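Side-chain contacts in extracellular solute-binding protein, family 5 (Chelativorans sp., PDB 6WM6), which binds EDTA and related aminopolycarboxylates in the periplasm as the solute-binding protein of an ABC transport system, probably handing them on for uptake: residues 70-73 against 74-78; 326-329 against 330-333. One frame throughout, in Å; residues are numbered along the deposited sequence.

Interaction 1 of 2, residues 70-73 against 74-78. With SO4 (sulfate ion), chain B.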
ATOM      1  N   ASN A  70      -8.440  -1.988  -1.380  1.00 19.06           N
ATOM      2  CA  ASN A  70      -8.062  -1.205  -0.208  1.00 18.51           C
ATOM      3  C   ASN A  70      -7.649  -2.179   0.896  1.00 20.47           C
ATOM      4  O   ASN A  70      -7.894  -3.394   0.818  1.00 18.94           O
ATOM      5  CB  ASN A  70      -9.167  -0.239   0.229  1.00 19.36           C
ATOM      6  CG  ASN A  70     -10.406  -0.937   0.726  1.00 22.10           C
ATOM      7  OD1 ASN A  70     -10.357  -1.762   1.653  1.00 20.68           O
ATOM      8  ND2 ASN A  70     -11.551  -0.602   0.144  1.00 26.90           N
ATOM      9  N   ALA A  71      -7.008  -1.638   1.932  1.00 20.73           N
ATOM     10  CA  ALA A  71      -6.435  -2.495   2.964  1.00 19.32           C
ATOM     11  C   ALA A  71      -7.501  -3.234   3.774  1.00 21.22           C
ATOM     12  O   ALA A  71      -7.220  -4.311   4.316  1.00 21.06           O
ATOM     13  CB  ALA A  71      -5.549  -1.667   3.905  1.00 21.28           C
ATOM     14  N   VAL A  72      -8.710  -2.700   3.891  1.00 19.28           N
ATOM     15  CA  VAL A  72      -9.761  -3.398   4.623  1.00 19.89           C
ATOM     16  C   VAL A  72     -10.190  -4.664   3.883  1.00 18.77           C
ATOM     17  O   VAL A  72     -10.263  -5.761   4.464  1.00 18.72           O
ATOM     18  CB  VAL A  72     -10.956  -2.471   4.908  1.00 22.63           C
ATOM     19  CG1 VAL A  72     -12.114  -3.252   5.501  1.00 22.75           C
ATOM     20  CG2 VAL A  72     -10.520  -1.351   5.836  1.00 23.77           C
ATOM     21  N   VAL A  73     -10.513  -4.536   2.591  1.00 18.53           N
ATOM     22  CA  VAL A  73     -10.907  -5.716   1.826  1.00 19.03           C
ATOM     23  C   VAL A  73      -9.762  -6.719   1.802  1.00 18.39           C
ATOM     24  O   VAL A  73      -9.974  -7.937   1.872  1.00 17.93           O
ATOM     25  CB  VAL A  73     -11.361  -5.304   0.410  1.00 18.85           C
ATOM     26  CG1 VAL A  73     -11.778  -6.527  -0.396  1.00 19.68           C
ATOM     27  CG2 VAL A  73     -12.506  -4.309   0.500  1.00 20.92           C
ATOM     28  N   ARG A  74      -8.537  -6.237   1.679  1.00 17.64           N
ATOM     29  CA  ARG A  74      -7.385  -7.130   1.658  1.00 17.04           C
ATOM     30  C   ARG A  74      -7.286  -7.887   2.975  1.00 17.35           C
ATOM     31  O   ARG A  74      -7.092  -9.110   2.988  1.00 18.44           O
ATOM     32  CB  ARG A  74      -6.123  -6.309   1.369  1.00 19.28           C
ATOM     33  CG  ARG A  74      -5.008  -7.091   0.718  1.00 20.15           C
ATOM     34  CD  ARG A  74      -3.853  -6.187   0.260  1.00 20.56           C
ATOM     35  NE  ARG A  74      -4.281  -5.186  -0.709  1.00 20.42           N
ATOM     36  CZ  ARG A  74      -4.301  -3.875  -0.505  1.00 20.34           C
ATOM     37  NH1 ARG A  74      -3.918  -3.347   0.634  1.00 23.14           N
ATOM     38  NH2 ARG A  74      -4.732  -3.087  -1.478  1.00 22.94           N
ATOM     39  N   THR A  75      -7.409  -7.179   4.098  1.00 17.41           N
ATOM     40  CA  THR A  75      -7.322  -7.807   5.416  1.00 16.88           C
ATOM     41  C   THR A  75      -8.414  -8.851   5.618  1.00 17.95           C
ATOM     42  O   THR A  75      -8.150  -9.961   6.092  1.00 18.11           O
ATOM     43  CB  THR A  75      -7.386  -6.724   6.499  1.00 17.13           C
ATOM     44  OG1 THR A  75      -6.184  -5.944   6.421  1.00 18.10           O
ATOM     45  CG2 THR A  75      -7.476  -7.304   7.898  1.00 19.22           C
ATOM     46  N   VAL A  76      -9.648  -8.513   5.269  1.00 17.56           N
ATOM     47  CA  VAL A  76     -10.776  -9.401   5.544  1.00 17.97           C
ATOM     48  C   VAL A  76     -10.772 -10.630   4.651  1.00 18.02           C
ATOM     49  O   VAL A  76     -11.289 -11.680   5.032  1.00 19.00           O
ATOM     50  CB  VAL A  76     -12.086  -8.604   5.415  1.00 18.82           C
ATOM     51  CG1 VAL A  76     -13.281  -9.513   5.447  1.00 24.98           C
ATOM     52  CG2 VAL A  76     -12.173  -7.568   6.527  1.00 20.72           C
ATOM     53  N   THR A  77     -10.229 -10.537   3.441  1.00 16.64           N
ATOM     54  CA  THR A  77     -10.249 -11.667   2.509  1.00 17.48           C
ATOM     55  C   THR A  77      -8.935 -12.432   2.451  1.00 17.12           C
ATOM     56  O   THR A  77      -8.926 -13.548   1.914  1.00 17.45           O
ATOM     57  CB  THR A  77     -10.734 -11.288   1.093  1.00 18.12           C
ATOM     58  OG1 THR A  77      -9.851 -10.364   0.440  1.00 18.15           O
ATOM     59  CG2 THR A  77     -12.137 -10.693   1.142  1.00 18.54           C
ATOM     60  N   LEU A  78      -7.846 -11.909   3.011  1.00 17.22           N
ATOM     61  CA  LEU A  78      -6.622 -12.710   3.112  1.00 16.50           C
ATOM     62  C   LEU A  78      -6.843 -14.082   3.739  1.00 16.19           C
ATOM     63  O   LEU A  78      -6.190 -15.047   3.288  1.00 17.94           O
ATOM     64  CB  LEU A  78      -5.501 -11.939   3.827  1.00 17.97           C
ATOM     65  CG  LEU A  78      -4.648 -11.064   2.928  1.00 18.99           C
ATOM     66  CD1 LEU A  78      -3.822 -10.122   3.792  1.00 18.39           C
ATOM     67  CD2 LEU A  78      -3.755 -11.866   1.989  1.00 22.70           C
TER
HETATM   68  S   SO4 B 601      -5.647   2.182   1.257  1.00 32.09           S
HETATM   69  O1  SO4 B 601      -5.479   0.751   1.523  1.00 41.88           O
HETATM   70  O2  SO4 B 601      -6.719   2.699   2.091  1.00 49.20           O
HETATM   71  O3  SO4 B 601      -4.377   2.897   1.563  1.00 27.08           O
HETATM   72  O4  SO4 B 601      -5.987   2.363  -0.150  1.00 60.49           O

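Interaction 2 of 2, residues 326-329 against 330-333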
ATOM      1  N   ALA A 326      11.573  26.738  -5.617  1.00 18.10           N
ATOM      2  CA  ALA A 326      11.710  27.682  -4.519  1.00 19.10           C
ATOM      3  C   ALA A 326      10.918  27.225  -3.305  1.00 17.96           C
ATOM      4  O   ALA A 326      11.427  27.244  -2.172  1.00 18.92           O
ATOM      5  CB  ALA A 326      11.249  29.072  -4.957  1.00 19.85           C
ATOM      6  N   VAL A 327       9.682  26.780  -3.517  1.00 17.17           N
ATOM      7  CA  VAL A 327       8.872  26.269  -2.409  1.00 18.91           C
ATOM      8  C   VAL A 327       9.558  25.091  -1.739  1.00 17.67           C
ATOM      9  O   VAL A 327       9.656  25.027  -0.501  1.00 18.20           O
ATOM     10  CB  VAL A 327       7.452  25.929  -2.902  1.00 19.08           C
ATOM     11  CG1 VAL A 327       6.716  25.007  -1.920  1.00 21.24           C
ATOM     12  CG2 VAL A 327       6.680  27.221  -3.161  1.00 20.27           C
ATOM     13  N   LEU A 328      10.044  24.143  -2.537  1.00 17.25           N
ATOM     14  CA  LEU A 328      10.655  22.955  -1.940  1.00 17.31           C
ATOM     15  C   LEU A 328      11.937  23.296  -1.192  1.00 18.97           C
ATOM     16  O   LEU A 328      12.237  22.676  -0.165  1.00 18.62           O
ATOM     17  CB  LEU A 328      10.925  21.889  -2.991  1.00 17.32           C
ATOM     18  CG  LEU A 328       9.696  21.325  -3.717  1.00 17.61           C
ATOM     19  CD1 LEU A 328      10.102  20.130  -4.554  1.00 17.84           C
ATOM     20  CD2 LEU A 328       8.605  21.003  -2.735  1.00 17.90           C
ATOM     21  N   THR A 329      12.683  24.296  -1.662  1.00 18.69           N
ATOM     22  CA  THR A 329      13.916  24.701  -0.995  1.00 18.34           C
ATOM     23  C   THR A 329      13.625  25.395   0.331  1.00 19.59           C
ATOM     24  O   THR A 329      14.362  25.205   1.310  1.00 19.58           O
ATOM     25  CB  THR A 329      14.697  25.602  -1.943  1.00 18.37           C
ATOM     26  OG1 THR A 329      15.047  24.871  -3.121  1.00 19.54           O
ATOM     27  CG2 THR A 329      15.993  26.130  -1.308  1.00 19.99           C
ATOM     28  N   ALA A 330      12.555  26.184   0.393  1.00 18.42           N
ATOM     29  CA  ALA A 330      12.184  26.877   1.615  1.00 19.34           C
ATOM     30  C   ALA A 330      11.628  25.941   2.680  1.00 20.22           C
ATOM     31  O   ALA A 330      11.744  26.222   3.884  1.00 20.68           O
ATOM     32  CB  ALA A 330      11.144  27.947   1.287  1.00 20.91           C
ATOM     33  N   ILE A 331      10.999  24.835   2.283  1.00 19.27           N
ATOM     34  CA  ILE A 331      10.482  23.893   3.274  1.00 18.57           C
ATOM     35  C   ILE A 331      11.637  23.357   4.103  1.00 19.63           C
ATOM     36  O   ILE A 331      12.681  22.958   3.575  1.00 20.90           O
ATOM     37  CB  ILE A 331       9.687  22.782   2.568  1.00 20.11           C
ATOM     38  CG1 ILE A 331       8.389  23.351   2.039  1.00 20.16           C
ATOM     39  CG2 ILE A 331       9.450  21.608   3.501  1.00 21.04           C
ATOM     40  CD1 ILE A 331       7.610  22.401   1.140  1.00 23.83           C
ATOM     41  N   ASP A 332      11.449  23.336   5.427  1.00 20.53           N
ATOM     42  CA  ASP A 332      12.459  22.832   6.365  1.00 22.73           C
ATOM     43  C   ASP A 332      12.033  21.435   6.787  1.00 22.02           C
ATOM     44  O   ASP A 332      11.211  21.275   7.693  1.00 21.86           O
ATOM     45  CB  ASP A 332      12.545  23.769   7.569  1.00 22.06           C
ATOM     46  CG  ASP A 332      13.672  23.415   8.528  1.00 27.13           C
ATOM     47  OD1 ASP A 332      14.108  22.246   8.561  1.00 26.43           O
ATOM     48  OD2 ASP A 332      14.107  24.326   9.265  1.00 31.08           O
ATOM     49  N   ALA A 333      12.582  20.414   6.119  1.00 20.90           N
ATOM     50  CA  ALA A 333      12.165  19.041   6.389  1.00 20.76           C
ATOM     51  C   ALA A 333      12.616  18.577   7.764  1.00 21.19           C
ATOM     52  O   ALA A 333      11.914  17.778   8.397  1.00 21.19           O
ATOM     53  CB  ALA A 333      12.696  18.097   5.305  1.00 21.18           C
TER

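Interaction 1 of 2, residues 70-73 against 74-78
Thr75 and Thr77 each fold a hydroxyl back onto a carbonyl one helical turn earlier. Thr75 OG1 donates to Ala71 O at 2.9 Å, while Thr75 N reaches the same oxygen from the opposite face of the carbonyl plane. Thr77 OG1 donates to Val73 O at 2.8 Å. Its backbone N again comes from the other face, so two bonds grip each oxygen and each hydroxyl, on a buried residue, spends its proton inside the helix. Thr77 gets there with OG1 between the backbone N and the carbonyl carbon (chi1 64°), whereas Thr75 holds OG1 opposite its carbonyl carbon. A third side-chain bond caps the N-terminus of helix 71-77: Asn70 OD1 accepts from Val73 N at 2.9 Å, nearly straight at 169°. The same helix start receives an anion, since Ala71 N donates to O1 of the sulfate at 2.9 Å; the ion, probably from the crystallisation liquor, is also bonded to Tyr460. Arg74 bends at chi3 (-60°) and lays its guanidinium against the first turn, with Asn70 O 3.8 Å above the plane and over its centre. NH1 continues to Gln549 O by a hydrogen bond, so a leucine here would probably leave that carbonyl without its donor and Asn70 O without the flat cationic cover. Apolar packing is slight: Val72 CG1 and Val76 CG2 lie 4.4 Å apart, and Val76 also meets Phe254.

Interaction 2 of 2, residues 326-329 against 330-333
Ile331 lays its ethyl arm against the last turn of helix 321-330, where CD1 touches two methyls. Ile331 CD1 comes within 4.1 Å of Val327 CG1, the two side chains crossing obliquely, and within 4.2 Å of Leu328 CD2. The first torsion explains this placement: at chi1 -71° CG1 stands beside the backbone N and opposite the carbonyl carbon, which also brings Ile331 CG1 to 3.3 Å from Val327 O. Val327 O also accepts a hydrogen bond from Ile331 N at 3.1 Å, with a moderately bent N-H...O angle of 146°. One residue back, Ala330 N bonds to Ala326 O at 3.0 Å, and Ala330 CB lies 3.5 Å from Ala326 O. These two backbone bonds belong to a helix C-terminus: Ile331 is the first residue to leave helical geometry, with psi at 134°, yet its N-H still completes the last turn. The chain then passes directly into helix 333-340, whose N-cap is Asp332; its OD1 accepts from Asp335 N. Further out, Met309 of strand 305-311 touches Val327, Leu328 and Ile331, while Ile425 and Tyr428 of helix 416-429 also pack on Ile331. Thr329 and Ala330 instead meet helix 377-386, with Thr329 OG1 held within its own helix by Lys325 O.

Helix ends feature in both contacts: 70-78 opens helix 71-77 under an asparagine cap, whereas 326-333 closes one helix and caps the next with an aspartate. They do not touch, their centres lying about 37 Å apart and their nearest atoms about 27 Å apart. The centre of interaction 1 is about 11 Å, and that of interaction 2 about 27 Å, from the centre of the chain. An indirect spatial connection runs through the sulfate, probably a crystallisation ion, and implies no coupling: it is also bonded to Tyr460 on strand 456-462, which pairs antiparallel with strand 305-311, whose Met309 touches interaction 2. Interaction 2 itself is local packing at a helix C-terminus.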